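Local coordinates for ABC transporter, substrate-binding protein (Clostridium perfringens, PDB 4EDP) that probably captures a solute outside the membrane and delivers it to the permease of an ABC import system, as periplasmic-binding-protein-like receptors do, at residues A[36-42]-A[86-92]; A[48-53]-A[294-299]; A[94-99]-A[332-336]; A[134-138]-A[301-305]; A[266-270]-A[282-286]. One frame throughout, in Å; residues are numbered along the deposited sequence.

Contact 1: residues A[36-42]-A[86-92]; sequences KLVVSTW and QIDITYL. With ACT (acetate ion), chain F; ACT (acetate ion), chain E.
The indole of Trp42 has Tyr91 O over one face, displaced toward the rim, and the carbon of an acetate (chain F) at its edge; Trp42 CZ3 also meets Tyr91 CB, while Arg75 makes a cation-pi contact with the ring. Thr41 OG1 donates to OXT of that acetate at 2.6 Å. The phenol of Tyr91 receives a second acetate (chain E) at its edge, in plane, and Tyr91 OH donates to its O at 2.6 Å. Both ions probably come from the crystallisation liquor. These rings stand at the C-terminal ends of two parallel strands, 37-41 and 89-92, in the sheet of a periplasmic-binding-protein lobe, where the C-terminal strand ends commonly face the interdomain cleft. Ser40 N donates to Ile89 O at 2.9 Å and Tyr91 N to Ser40 O at 2.8 Å, both bonds nearly linear. At the other end Val38 O accepts from two consecutive amides, Asp88 N and Ile89 N. Val39 and Ile89 lie side by side on one face, CG2 against CG1 at 3.8 Å; on the reverse face Ser40 CB rests on Ile87 CD1, and Ser40 OG is held by Arg75. The Asp88 carboxylate is shared: OD1 serves Ser273 and Asn275, while OD2 takes Val38 N on its anti lone pair at 2.9 Å, with a 176° N-H...O angle.

Contact 2: residues A[48-53]-A[294-299]; sequences VLKETV and KTAKAL
Val48 opens the contact with CG1, which lies 3.6 Å from Leu299 CD2 and also touches Ala298 CB. This is an antiparallel pairing of helices 46-61 and 289-299, their local axes 10.3 Å apart at an angle of 156°, on one lobe of the solute-binding fold. Leu49 follows, its CD1 meeting Leu299 CD1 at 3.7 Å with the two side chains nearly perpendicular; Leu299 thus gives CD2 to Val48 and CD1 to Leu49. Glu51 joins through its backbone: a water donates to Glu51 O and accepts from Lys294 NZ. Thr52 faces the partner helix squarely. Its chi1 of -58° puts OG1 beside the backbone N and CG2 anti to it: OG1 donates to Val48 O at 2.8 Å, one turn back, and CG2 is left to press on Lys294 CB and Thr295 CG2. Lys294, bent at chi3, also offers NZ weakly to Thr52 O. Val53 ends the row, CG2 standing 3.5 Å from Thr295 CG2.

Contact 3: residues A[94-99]-A[332-336]; sequences ESFAEQ and FKFVN
Asn336 ND2 donates to Ser95 O at 2.9 Å, meeting that oxygen in its carbonyl plane, on a lone pair. A second bond, from Asn336 ND2 to Glu98 OE1 at 2.8 Å, is less certain, because it holds for one of two conformers of Glu98; there OE1 is approached on its anti side, well out of the carboxylate plane. Both acceptors lie close to the amide plane, which would fix the turn of the amide in this conformer. The same conformer brings Glu98 CG and CD close to Lys333 CA, and its OE2 accepts a hydrogen bond from a water that also donates to Lys333 O, a link equally provisional. Another water joins Glu94 OE2 to Phe332 N, accepting from that amide near the start of the helix. Packing centres on the Phe332 ring: Ser95 CA sits over one face, offset toward the rim, and Ser95 CB touches CE1 at 3.7 Å. Glu94 OE1 comes obliquely to Phe332 CD2 at 3.7 Å, with its carboxylate turned 59° from the ring. Pro179 of helix 178-189 also packs on Phe332. The local axes cross at 81°, so the two helices meet over a short patch, a near-perpendicular helix-helix crossing that joins helix 94-103, which follows strand 89-93, to the C-terminal helix 332-350 of this solute-binding fold.

Contact 4: residues A[134-138]-A[301-305]; sequences PAYTL and ESPVN
Thr137 sets OG1 anti to its own N (chi1 -168°), directing the hydroxyl at Ser302 O, to which it donates at 2.7 Å. Tyr136 is turned differently: chi1 of 66° holds CG between N and the carbonyl carbon and swings the ring so that Glu301 OE1 stands at its edge, in plane, 3.8 Å from Tyr136 CE2. An acetate near Glu301 is consistent with a pocket there. One water donates to Thr137 OG1, accepts from Ser302 N and also lies within reach of Leu138 O. Val304 packs on the backbone, CG1 lying 3.5 Å from Thr137 N and CG2 3.5 Å from Ala135 O, a buried carbonyl oxygen without a polar partner. Leu138 CD1 packs on Ser302 CB, while Ser302 OG is bound by Thr319 N. In this alpha/beta solute-binding fold the loop after helix 289-299 thus packs beside strand 135-145, which turns a corner at Tyr136, edge-to-face with Tyr91; strand 262-269 is its neighbour, and Gln292 of the helix bonds both Tyr136 O and Val304 N.

Contact 5: residues A[266-270]-A[282-286]; sequences TININ and FINYA
Ile267 and Ile283 run past each other in opposite directions, with Ile267 CG2 laid against Ile283 CG1 at 3.8 Å. Both have CG1 beside the backbone N (chi1 -51° and -64°) and an extended outer arm, but the arms make different contacts. That of Ile267 carries CD1 to Ala286 CB at 3.7 Å and to the edge of the Phe282 ring, where it lies near the ring plane, 4.4 Å from CE2. That of Ile283 brings CD1 over the strand backbone, 3.8 Å from Ile267 O, and on to Ile269 CG1 at 3.6 Å. Ile269 meets Ile283 obliquely, so the Ile283 methyl is received between two residues of the same strand face, Ile267 and Ile269. Between them Asn268 leaves the strand on the side away from the helix, and its OD1 takes the amide of Gly133. Strand 266-269 and helix 282-286 run almost antiparallel, at 167° with axes 9.7 Å apart, the usual spacing of a helix laid on a sheet in an alpha/beta lobe. Ile89 and Tyr91 of strand 89-93 touch both Ile267 and Phe282, extending the same layer. No hydrogen bond crosses the interface, and all six touching residues are buried; the helix is therefore held to this strand by shape and the hydrophobic effect, through branched aliphatic carbons, one alanine methyl and an aromatic edge.

Contacts 1 and 5 share one sheet, their centres about 9 Å apart: strands 89-93 and 262-269 are neighbours, Leu92 O lies 2.8 Å from Thr266 N, and Phe282 packs on Ile89 and Tyr91. Contact 4 joins through strand 135-145, with Pro134 O 3.1 Å from Ile267 N and Tyr136 edge-to-face with Tyr91. Contact 2 meets contact 5 where Val53 O lies 2.6 Å from Tyr285 OH, and contact 4 where Thr295 O lies 3.2 Å from Glu301 N. Contact 3, its centre about 27 Å from that of contact 2, reaches contact 5 through Ala97. Acetates, probably from the crystallisation liquor, lie beside contacts 1, 2, 4 and 5 and may mark a pocket.

Contact 1: residues A[36-42]-A[86-92]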
# COMPACT_ATOMS: atom_id res chain seq x y z
N LYS A 36 -8.89 -12.45 25.97
CA LYS A 36 -7.55 -12.04 25.46
C LYS A 36 -7.47 -12.10 23.93
O LYS A 36 -7.78 -13.13 23.33
CB LYS A 36 -6.48 -12.92 26.09
CG LYS A 36 -5.05 -12.70 25.64
CD LYS A 36 -4.13 -13.61 26.47
CE LYS A 36 -2.70 -13.62 25.98
NZ LYS A 36 -2.06 -12.28 26.03
N LEU A 37 -7.08 -10.99 23.32
CA LEU A 37 -6.96 -10.94 21.87
C LEU A 37 -5.50 -10.68 21.52
O LEU A 37 -4.94 -9.65 21.91
CB LEU A 37 -7.85 -9.84 21.30
CG LEU A 37 -8.07 -9.81 19.79
CD1 LEU A 37 -8.84 -11.06 19.34
CD2 LEU A 37 -8.82 -8.55 19.38
N VAL A 38 -4.89 -11.62 20.80
CA VAL A 38 -3.49 -11.50 20.38
C VAL A 38 -3.43 -10.93 18.97
O VAL A 38 -3.97 -11.52 18.03
CB VAL A 38 -2.75 -12.86 20.44
CG1 VAL A 38 -1.31 -12.71 19.96
CG2 VAL A 38 -2.81 -13.43 21.85
N VAL A 39 -2.77 -9.78 18.82
CA VAL A 39 -2.69 -9.10 17.53
C VAL A 39 -1.28 -9.07 16.94
O VAL A 39 -0.35 -8.57 17.57
CB VAL A 39 -3.16 -7.64 17.68
CG1 VAL A 39 -3.02 -6.90 16.35
CG2 VAL A 39 -4.59 -7.58 18.23
N SER A 40 -1.12 -9.62 15.74
CA SER A 40 0.17 -9.59 15.03
C SER A 40 0.19 -8.30 14.20
O SER A 40 -0.63 -8.13 13.29
CB SER A 40 0.31 -10.81 14.14
OG SER A 40 1.48 -10.74 13.35
N THR A 41 1.13 -7.40 14.49
CA THR A 41 1.21 -6.13 13.78
C THR A 41 2.61 -5.52 13.87
O THR A 41 3.48 -6.05 14.55
CB THR A 41 0.17 -5.13 14.34
OG1 THR A 41 0.03 -4.01 13.46
CG2 THR A 41 0.55 -4.67 15.75
N TRP A 42 2.82 -4.42 13.16
CA TRP A 42 4.13 -3.74 13.15
C TRP A 42 4.43 -3.05 14.47
O TRP A 42 5.58 -3.04 14.93
CB TRP A 42 4.18 -2.69 12.03
CG TRP A 42 3.91 -3.25 10.67
CD1 TRP A 42 4.81 -3.83 9.82
CD2 TRP A 42 2.65 -3.27 9.99
NE1 TRP A 42 4.19 -4.23 8.67
CE2 TRP A 42 2.86 -3.89 8.74
CE3 TRP A 42 1.36 -2.84 10.31
CZ2 TRP A 42 1.83 -4.08 7.82
CZ3 TRP A 42 0.34 -3.02 9.38
CH2 TRP A 42 0.58 -3.64 8.16
N GLN A 86 -0.63 -18.66 18.38
CA GLN A 86 -1.69 -18.16 19.28
C GLN A 86 -2.26 -16.81 18.81
O GLN A 86 -3.03 -16.16 19.52
CB GLN A 86 -1.14 -18.00 20.69
CG GLN A 86 -0.37 -19.22 21.15
CD GLN A 86 -0.15 -19.26 22.63
OE1 GLN A 86 -1.09 -19.50 23.40
NE2 GLN A 86 1.10 -19.11 23.06
N ILE A 87 -1.87 -16.40 17.62
CA ILE A 87 -2.34 -15.14 17.05
C ILE A 87 -3.82 -15.25 16.64
O ILE A 87 -4.24 -16.26 16.08
CB ILE A 87 -1.46 -14.74 15.84
CG1 ILE A 87 -0.02 -14.49 16.31
CG2 ILE A 87 -2.00 -13.50 15.14
CD1 ILE A 87 0.92 -14.15 15.19
N ASP A 88 -4.60 -14.21 16.95
CA ASP A 88 -6.03 -14.13 16.62
C ASP A 88 -6.26 -13.31 15.34
O ASP A 88 -7.00 -13.71 14.43
CB ASP A 88 -6.80 -13.52 17.79
CG ASP A 88 -6.80 -14.41 19.03
OD1 ASP A 88 -7.21 -15.59 18.90
OD2 ASP A 88 -6.43 -13.93 20.13
N ILE A 89 -5.64 -12.15 15.28
CA ILE A 89 -5.78 -11.34 14.08
C ILE A 89 -4.42 -10.84 13.62
O ILE A 89 -3.54 -10.57 14.43
CB ILE A 89 -6.75 -10.17 14.21
CG1 ILE A 89 -6.28 -9.17 15.22
CG2 ILE A 89 -8.17 -10.67 14.52
CD1 ILE A 89 -6.96 -7.86 15.03
N THR A 90 -4.30 -10.69 12.31
CA THR A 90 -3.05 -10.32 11.69
C THR A 90 -3.14 -9.14 10.73
O THR A 90 -3.94 -9.14 9.79
CB THR A 90 -2.52 -11.53 10.89
OG1 THR A 90 -2.31 -12.64 11.79
CG2 THR A 90 -1.21 -11.20 10.17
N TYR A 91 -2.33 -8.13 11.01
CA TYR A 91 -2.21 -6.93 10.16
C TYR A 91 -1.03 -7.14 9.20
O TYR A 91 0.09 -7.42 9.64
CB TYR A 91 -1.90 -5.68 10.99
CG TYR A 91 -3.02 -4.97 11.73
CD1 TYR A 91 -3.54 -5.46 12.92
CD2 TYR A 91 -3.50 -3.75 11.28
CE1 TYR A 91 -4.54 -4.77 13.61
CE2 TYR A 91 -4.48 -3.06 11.95
CZ TYR A 91 -5.00 -3.58 13.12
OH TYR A 91 -5.97 -2.88 13.80
N LEU A 92 -1.26 -7.01 7.89
CA LEU A 92 -0.20 -7.13 6.88
C LEU A 92 -0.49 -6.27 5.67
O LEU A 92 -1.64 -5.89 5.41
CB LEU A 92 -0.08 -8.58 6.35
CG LEU A 92 0.39 -9.71 7.29
CD1 LEU A 92 0.08 -11.10 6.70
CD2 LEU A 92 1.88 -9.54 7.58
C ACT F . 0.68 -0.69 13.13
O ACT F . 1.64 0.08 12.89
OXT ACT F . 0.92 -1.65 13.90
CH3 ACT F . -0.68 -0.46 12.54
C ACT E . -5.66 0.45 12.60
O ACT E . -6.49 -0.44 12.94
OXT ACT E . -6.12 1.40 11.92
CH3 ACT E . -4.22 0.40 12.99

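Contact 2: residues A[48-53]-A[294-299]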
# COMPACT_ATOMS: atom_id res chain seq x y z
N VAL A 48 0.95 5.55 20.56
CA VAL A 48 -0.18 6.18 19.90
C VAL A 48 -1.16 5.12 19.40
O VAL A 48 -2.38 5.26 19.52
CB VAL A 48 0.27 7.05 18.72
CG1 VAL A 48 -0.93 7.71 18.06
CG2 VAL A 48 1.28 8.08 19.18
N LEU A 49 -0.61 4.04 18.86
CA LEU A 49 -1.41 2.94 18.34
C LEU A 49 -2.27 2.32 19.44
O LEU A 49 -3.47 2.09 19.27
CB LEU A 49 -0.47 1.90 17.73
CG LEU A 49 -1.10 0.70 17.05
CD1 LEU A 49 -2.05 1.15 15.94
CD2 LEU A 49 -0.00 -0.20 16.51
N LYS A 50 -1.64 2.04 20.57
CA LYS A 50 -2.35 1.48 21.72
C LYS A 50 -3.40 2.46 22.22
O LYS A 50 -4.54 2.08 22.49
CB LYS A 50 -1.37 1.19 22.85
CG LYS A 50 -0.50 -0.05 22.67
CD LYS A 50 0.57 -0.10 23.75
CE LYS A 50 1.19 -1.48 23.89
NZ LYS A 50 1.65 -2.02 22.58
N GLU A 51 -3.01 3.71 22.35
CA GLU A 51 -3.89 4.77 22.84
C GLU A 51 -5.10 5.00 21.95
O GLU A 51 -6.23 5.14 22.42
CB GLU A 51 -3.07 6.06 22.94
CG GLU A 51 -3.86 7.27 23.37
CD GLU A 51 -3.00 8.53 23.39
OE1 GLU A 51 -1.79 8.45 23.10
OE2 GLU A 51 -3.55 9.62 23.67
N THR A 52 -4.86 5.03 20.65
CA THR A 52 -5.88 5.32 19.66
C THR A 52 -6.79 4.16 19.27
O THR A 52 -8.00 4.33 19.16
CB THR A 52 -5.22 5.83 18.37
OG1 THR A 52 -4.44 7.00 18.67
CG2 THR A 52 -6.27 6.16 17.30
N VAL A 53 -6.20 2.99 19.07
CA VAL A 53 -6.93 1.82 18.60
C VAL A 53 -7.25 0.70 19.59
O VAL A 53 -8.41 0.38 19.84
CB VAL A 53 -6.14 1.19 17.42
CG1 VAL A 53 -6.82 -0.09 16.93
CG2 VAL A 53 -6.00 2.20 16.29
N LYS A 294 -10.11 8.70 13.68
CA LYS A 294 -9.05 8.80 14.69
C LYS A 294 -7.69 8.40 14.14
O LYS A 294 -6.70 9.08 14.40
CB LYS A 294 -9.38 7.96 15.93
CG LYS A 294 -10.57 8.50 16.72
CD LYS A 294 -10.99 7.59 17.87
CE LYS A 294 -9.92 7.44 18.95
NZ LYS A 294 -10.39 6.54 20.05
N THR A 295 -7.62 7.30 13.39
CA THR A 295 -6.34 6.83 12.85
C THR A 295 -5.80 7.71 11.71
O THR A 295 -4.59 7.82 11.52
CB THR A 295 -6.39 5.35 12.42
OG1 THR A 295 -7.46 5.15 11.50
CG2 THR A 295 -6.62 4.47 13.64
N ALA A 296 -6.71 8.36 10.97
CA ALA A 296 -6.32 9.28 9.91
C ALA A 296 -5.56 10.45 10.55
O ALA A 296 -4.50 10.87 10.09
CB ALA A 296 -7.55 9.79 9.20
N LYS A 297 -6.13 10.95 11.64
CA LYS A 297 -5.56 12.09 12.36
C LYS A 297 -4.33 11.75 13.20
O LYS A 297 -3.35 12.50 13.20
CB LYS A 297 -6.63 12.67 13.29
CG LYS A 297 -7.88 13.15 12.57
CD LYS A 297 -8.95 13.59 13.55
CE LYS A 297 -10.26 13.86 12.83
NZ LYS A 297 -11.33 14.24 13.78
N ALA A 298 -4.39 10.64 13.93
CA ALA A 298 -3.29 10.29 14.83
C ALA A 298 -2.16 9.49 14.22
O ALA A 298 -1.01 9.64 14.63
CB ALA A 298 -3.84 9.55 16.06
N LEU A 299 -2.48 8.64 13.25
CA LEU A 299 -1.48 7.76 12.65
C LEU A 299 -1.25 7.96 11.15
O LEU A 299 -0.54 7.19 10.52
CB LEU A 299 -1.90 6.30 12.89
CG LEU A 299 -2.03 5.83 14.33
CD1 LEU A 299 -2.65 4.43 14.39
CD2 LEU A 299 -0.67 5.87 15.01
O HOH W 1 -8.72 6.98 21.96

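Contact 3: residues A[94-99]-A[332-336]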
# COMPACT_ATOMS: atom_id res chain seq x y z
N GLU A 94 -1.19 -5.97 1.89
CA GLU A 94 -1.96 -6.94 1.10
C GLU A 94 -1.09 -8.00 0.40
O GLU A 94 -1.47 -9.18 0.34
CB GLU A 94 -2.85 -6.21 0.07
CG GLU A 94 -3.77 -7.18 -0.63
CD GLU A 94 -4.58 -6.59 -1.76
OE1 GLU A 94 -4.34 -5.43 -2.15
OE2 GLU A 94 -5.45 -7.33 -2.28
N SER A 95 0.07 -7.59 -0.13
CA SER A 95 0.96 -8.54 -0.85
C SER A 95 1.34 -9.72 0.04
O SER A 95 1.40 -10.85 -0.43
CB SER A 95 2.23 -7.86 -1.36
OG SER A 95 3.04 -7.42 -0.29
N PHE A 96 1.58 -9.44 1.32
CA PHE A 96 1.92 -10.47 2.29
C PHE A 96 0.67 -11.19 2.76
O PHE A 96 0.69 -12.41 2.94
CB PHE A 96 2.66 -9.88 3.50
CG PHE A 96 4.06 -9.44 3.18
CD1 PHE A 96 5.11 -10.33 3.29
CD2 PHE A 96 4.33 -8.15 2.78
CE1 PHE A 96 6.41 -9.94 3.00
CE2 PHE A 96 5.61 -7.76 2.48
CZ PHE A 96 6.65 -8.66 2.60
N ALA A 97 -0.44 -10.46 2.93
CA ALA A 97 -1.68 -11.10 3.35
C ALA A 97 -2.07 -12.19 2.36
O ALA A 97 -2.50 -13.27 2.77
CB ALA A 97 -2.81 -10.09 3.53
N GLU A 98 -1.91 -11.91 1.07
CA GLU A 98 -2.27 -12.87 0.02
C GLU A 98 -1.43 -14.15 0.12
O GLU A 98 -1.91 -15.25 -0.17
CB GLU A 98 -2.15 -12.20 -1.37
CG GLU A 98 -2.71 -13.03 -2.52
CD GLU A 98 -1.86 -14.26 -2.85
OE1 GLU A 98 -0.64 -14.22 -2.61
OE2 GLU A 98 -2.40 -15.25 -3.39
N GLN A 99 -0.17 -14.02 0.54
CA GLN A 99 0.68 -15.18 0.72
C GLN A 99 0.13 -16.03 1.89
O GLN A 99 0.20 -17.25 1.85
CB GLN A 99 2.11 -14.78 0.99
CG GLN A 99 2.68 -13.93 -0.10
CD GLN A 99 4.11 -13.58 0.18
OE1 GLN A 99 4.93 -14.45 0.48
NE2 GLN A 99 4.43 -12.30 0.08
N PHE A 332 -3.14 -9.11 -6.32
CA PHE A 332 -1.97 -9.79 -5.75
C PHE A 332 -1.98 -11.31 -5.83
O PHE A 332 -0.93 -11.96 -5.72
CB PHE A 332 -1.64 -9.26 -4.37
CG PHE A 332 -0.93 -7.97 -4.42
CD1 PHE A 332 0.44 -7.95 -4.68
CD2 PHE A 332 -1.60 -6.78 -4.29
CE1 PHE A 332 1.11 -6.76 -4.76
CE2 PHE A 332 -0.94 -5.60 -4.38
CZ PHE A 332 0.42 -5.58 -4.62
N LYS A 333 -3.15 -11.90 -6.05
CA LYS A 333 -3.20 -13.33 -6.24
C LYS A 333 -2.41 -13.60 -7.53
O LYS A 333 -1.55 -14.50 -7.59
CB LYS A 333 -4.63 -13.85 -6.36
CG LYS A 333 -4.71 -15.37 -6.41
CD LYS A 333 -6.13 -15.91 -6.39
CE LYS A 333 -6.07 -17.44 -6.39
NZ LYS A 333 -7.40 -18.10 -6.23
N PHE A 334 -2.70 -12.82 -8.57
CA PHE A 334 -2.00 -12.98 -9.83
C PHE A 334 -0.53 -12.55 -9.76
O PHE A 334 0.36 -13.31 -10.14
CB PHE A 334 -2.68 -12.24 -10.99
CG PHE A 334 -1.90 -12.33 -12.27
CD1 PHE A 334 -1.98 -13.46 -13.06
CD2 PHE A 334 -1.01 -11.33 -12.63
CE1 PHE A 334 -1.21 -13.57 -14.22
CE2 PHE A 334 -0.24 -11.43 -13.78
CZ PHE A 334 -0.34 -12.54 -14.57
N VAL A 335 -0.28 -11.36 -9.23
CA VAL A 335 1.07 -10.82 -9.16
C VAL A 335 2.01 -11.71 -8.36
O VAL A 335 3.14 -11.98 -8.79
CB VAL A 335 1.06 -9.35 -8.66
CG1 VAL A 335 2.48 -8.89 -8.26
CG2 VAL A 335 0.45 -8.41 -9.75
N ASN A 336 1.57 -12.19 -7.20
CA ASN A 336 2.42 -13.06 -6.41
C ASN A 336 2.75 -14.35 -7.16
O ASN A 336 3.82 -14.92 -6.94
CB ASN A 336 1.82 -13.35 -5.03
CG ASN A 336 1.93 -12.17 -4.08
OD1 ASN A 336 2.64 -11.21 -4.37
ND2 ASN A 336 1.24 -12.24 -2.96
O HOH W 2 -5.28 -8.13 -4.69
O HOH W 3 -0.82 -16.37 -5.67

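Contact 4: residues A[134-138]-A[301-305]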
# COMPACT_ATOMS: atom_id res chain seq x y z
N PRO A 134 -10.28 -7.66 5.09
CA PRO A 134 -10.50 -6.42 4.35
C PRO A 134 -9.39 -5.39 4.53
O PRO A 134 -8.65 -5.43 5.53
CB PRO A 134 -11.78 -5.86 5.00
CG PRO A 134 -11.70 -6.32 6.41
CD PRO A 134 -11.00 -7.67 6.37
N ALA A 135 -9.27 -4.49 3.56
CA ALA A 135 -8.35 -3.36 3.72
C ALA A 135 -8.90 -2.47 4.82
O ALA A 135 -10.10 -2.23 4.85
CB ALA A 135 -8.28 -2.52 2.44
N TYR A 136 -8.04 -1.96 5.70
CA TYR A 136 -8.45 -0.99 6.73
C TYR A 136 -7.83 0.39 6.43
O TYR A 136 -8.18 1.40 7.07
CB TYR A 136 -8.06 -1.45 8.16
CG TYR A 136 -6.58 -1.48 8.37
CD1 TYR A 136 -5.83 -2.58 7.98
CD2 TYR A 136 -5.91 -0.37 8.88
CE1 TYR A 136 -4.46 -2.60 8.12
CE2 TYR A 136 -4.53 -0.39 9.03
CZ TYR A 136 -3.82 -1.50 8.65
OH TYR A 136 -2.44 -1.51 8.78
N THR A 137 -6.86 0.44 5.51
CA THR A 137 -6.23 1.68 5.10
C THR A 137 -5.71 1.48 3.69
O THR A 137 -5.61 0.34 3.19
CB THR A 137 -5.06 2.09 6.04
OG1 THR A 137 -4.66 3.44 5.77
CG2 THR A 137 -3.84 1.14 5.87
N LEU A 138 -5.37 2.59 3.05
CA LEU A 138 -4.84 2.58 1.69
C LEU A 138 -3.77 3.65 1.54
O LEU A 138 -3.66 4.54 2.37
CB LEU A 138 -5.97 2.81 0.67
CG LEU A 138 -6.70 4.17 0.69
CD1 LEU A 138 -5.88 5.29 0.02
CD2 LEU A 138 -8.05 4.06 -0.02
N GLU A 301 -3.16 7.40 8.68
CA GLU A 301 -3.68 6.27 7.89
C GLU A 301 -4.81 6.79 7.02
O GLU A 301 -5.81 7.31 7.52
CB GLU A 301 -4.18 5.13 8.77
CG GLU A 301 -3.07 4.40 9.50
CD GLU A 301 -3.56 3.27 10.39
OE1 GLU A 301 -4.79 3.06 10.51
OE2 GLU A 301 -2.71 2.60 10.99
N SER A 302 -4.64 6.68 5.70
CA SER A 302 -5.67 7.09 4.78
C SER A 302 -6.88 6.17 5.00
O SER A 302 -6.74 4.94 5.09
CB SER A 302 -5.22 6.99 3.32
OG SER A 302 -4.17 7.91 3.02
N PRO A 303 -8.07 6.75 5.06
CA PRO A 303 -9.25 5.94 5.35
C PRO A 303 -9.81 5.16 4.19
O PRO A 303 -9.67 5.56 3.02
CB PRO A 303 -10.26 6.98 5.79
CG PRO A 303 -9.87 8.22 5.04
CD PRO A 303 -8.39 8.19 5.02
N VAL A 304 -10.41 4.02 4.50
CA VAL A 304 -11.14 3.24 3.50
C VAL A 304 -12.65 3.46 3.69
O VAL A 304 -13.44 3.12 2.82
CB VAL A 304 -10.84 1.72 3.54
CG1 VAL A 304 -9.35 1.44 3.22
CG2 VAL A 304 -11.23 1.10 4.90
N ASN A 305 -13.04 4.04 4.83
CA ASN A 305 -14.44 4.30 5.11
C ASN A 305 -14.83 5.61 4.44
O ASN A 305 -14.32 6.66 4.79
CB ASN A 305 -14.70 4.32 6.64
CG ASN A 305 -16.16 4.50 6.99
OD1 ASN A 305 -16.87 5.34 6.42
ND2 ASN A 305 -16.62 3.75 8.01
O HOH W 4 -7.47 3.22 9.20
O HOH W 5 -1.13 1.10 8.68
O HOH W 6 -2.33 4.70 5.09

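Contact 5: residues A[266-270]-A[282-286]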
# COMPACT_ATOMS: atom_id res chain seq x y z
N THR A 266 -4.29 -4.88 5.20
CA THR A 266 -5.50 -5.57 5.56
C THR A 266 -5.41 -6.24 6.92
O THR A 266 -4.33 -6.39 7.48
CB THR A 266 -5.81 -6.69 4.53
OG1 THR A 266 -4.83 -7.73 4.63
CG2 THR A 266 -5.86 -6.15 3.10
N ILE A 267 -6.56 -6.65 7.45
CA ILE A 267 -6.61 -7.38 8.73
C ILE A 267 -7.31 -8.71 8.47
O ILE A 267 -8.43 -8.73 7.94
CB ILE A 267 -7.41 -6.66 9.83
CG1 ILE A 267 -6.97 -5.22 10.00
CG2 ILE A 267 -7.31 -7.44 11.17
CD1 ILE A 267 -7.85 -4.40 10.95
N ASN A 268 -6.65 -9.79 8.84
CA ASN A 268 -7.17 -11.15 8.70
C ASN A 268 -7.37 -11.84 10.04
O ASN A 268 -6.72 -11.50 11.05
CB ASN A 268 -6.19 -11.98 7.87
CG ASN A 268 -6.40 -11.79 6.41
OD1 ASN A 268 -7.27 -12.45 5.83
ND2 ASN A 268 -5.59 -10.92 5.78
N ILE A 269 -8.28 -12.81 10.05
CA ILE A 269 -8.51 -13.63 11.22
C ILE A 269 -7.76 -14.95 11.02
O ILE A 269 -7.93 -15.64 10.01
CB ILE A 269 -10.01 -13.95 11.45
CG1 ILE A 269 -10.79 -12.66 11.72
CG2 ILE A 269 -10.16 -14.90 12.64
CD1 ILE A 269 -12.29 -12.87 12.02
N ASN A 270 -6.89 -15.29 11.97
CA ASN A 270 -6.14 -16.53 11.86
C ASN A 270 -7.03 -17.75 12.05
O ASN A 270 -7.88 -17.80 12.92
CB ASN A 270 -4.96 -16.57 12.83
CG ASN A 270 -3.97 -15.50 12.54
OD1 ASN A 270 -4.31 -14.31 12.55
ND2 ASN A 270 -2.72 -15.90 12.28
N PHE A 282 -13.55 -6.88 16.40
CA PHE A 282 -12.44 -5.98 16.25
C PHE A 282 -12.29 -5.45 14.82
O PHE A 282 -12.05 -4.25 14.62
CB PHE A 282 -11.12 -6.60 16.70
CG PHE A 282 -9.99 -5.63 16.60
CD1 PHE A 282 -9.68 -4.80 17.65
CD2 PHE A 282 -9.28 -5.50 15.43
CE1 PHE A 282 -8.67 -3.86 17.54
CE2 PHE A 282 -8.26 -4.57 15.31
CZ PHE A 282 -7.95 -3.76 16.37
N ILE A 283 -12.43 -6.32 13.83
CA ILE A 283 -12.30 -5.88 12.42
C ILE A 283 -13.40 -4.87 12.12
O ILE A 283 -13.15 -3.82 11.50
CB ILE A 283 -12.29 -7.07 11.44
CG1 ILE A 283 -11.05 -7.94 11.68
CG2 ILE A 283 -12.35 -6.57 9.96
CD1 ILE A 283 -10.91 -9.17 10.76
N ASN A 284 -14.61 -5.17 12.57
CA ASN A 284 -15.74 -4.27 12.37
C ASN A 284 -15.46 -2.91 13.02
O ASN A 284 -15.77 -1.86 12.46
CB ASN A 284 -17.03 -4.87 12.92
CG ASN A 284 -18.25 -4.08 12.52
OD1 ASN A 284 -18.48 -3.85 11.34
ND2 ASN A 284 -19.05 -3.70 13.50
N TYR A 285 -14.84 -2.95 14.20
CA TYR A 285 -14.44 -1.74 14.91
C TYR A 285 -13.38 -0.95 14.14
O TYR A 285 -13.49 0.28 13.99
CB TYR A 285 -13.94 -2.15 16.30
CG TYR A 285 -13.10 -1.15 17.07
CD1 TYR A 285 -13.70 -0.15 17.85
CD2 TYR A 285 -11.72 -1.26 17.09
CE1 TYR A 285 -12.91 0.75 18.60
CE2 TYR A 285 -10.94 -0.38 17.83
CZ TYR A 285 -11.54 0.62 18.57
OH TYR A 285 -10.74 1.49 19.29
N ALA A 286 -12.38 -1.66 13.61
CA ALA A 286 -11.29 -1.01 12.85
C ALA A 286 -11.80 -0.28 11.59
O ALA A 286 -11.19 0.70 11.13
CB ALA A 286 -10.20 -2.02 12.49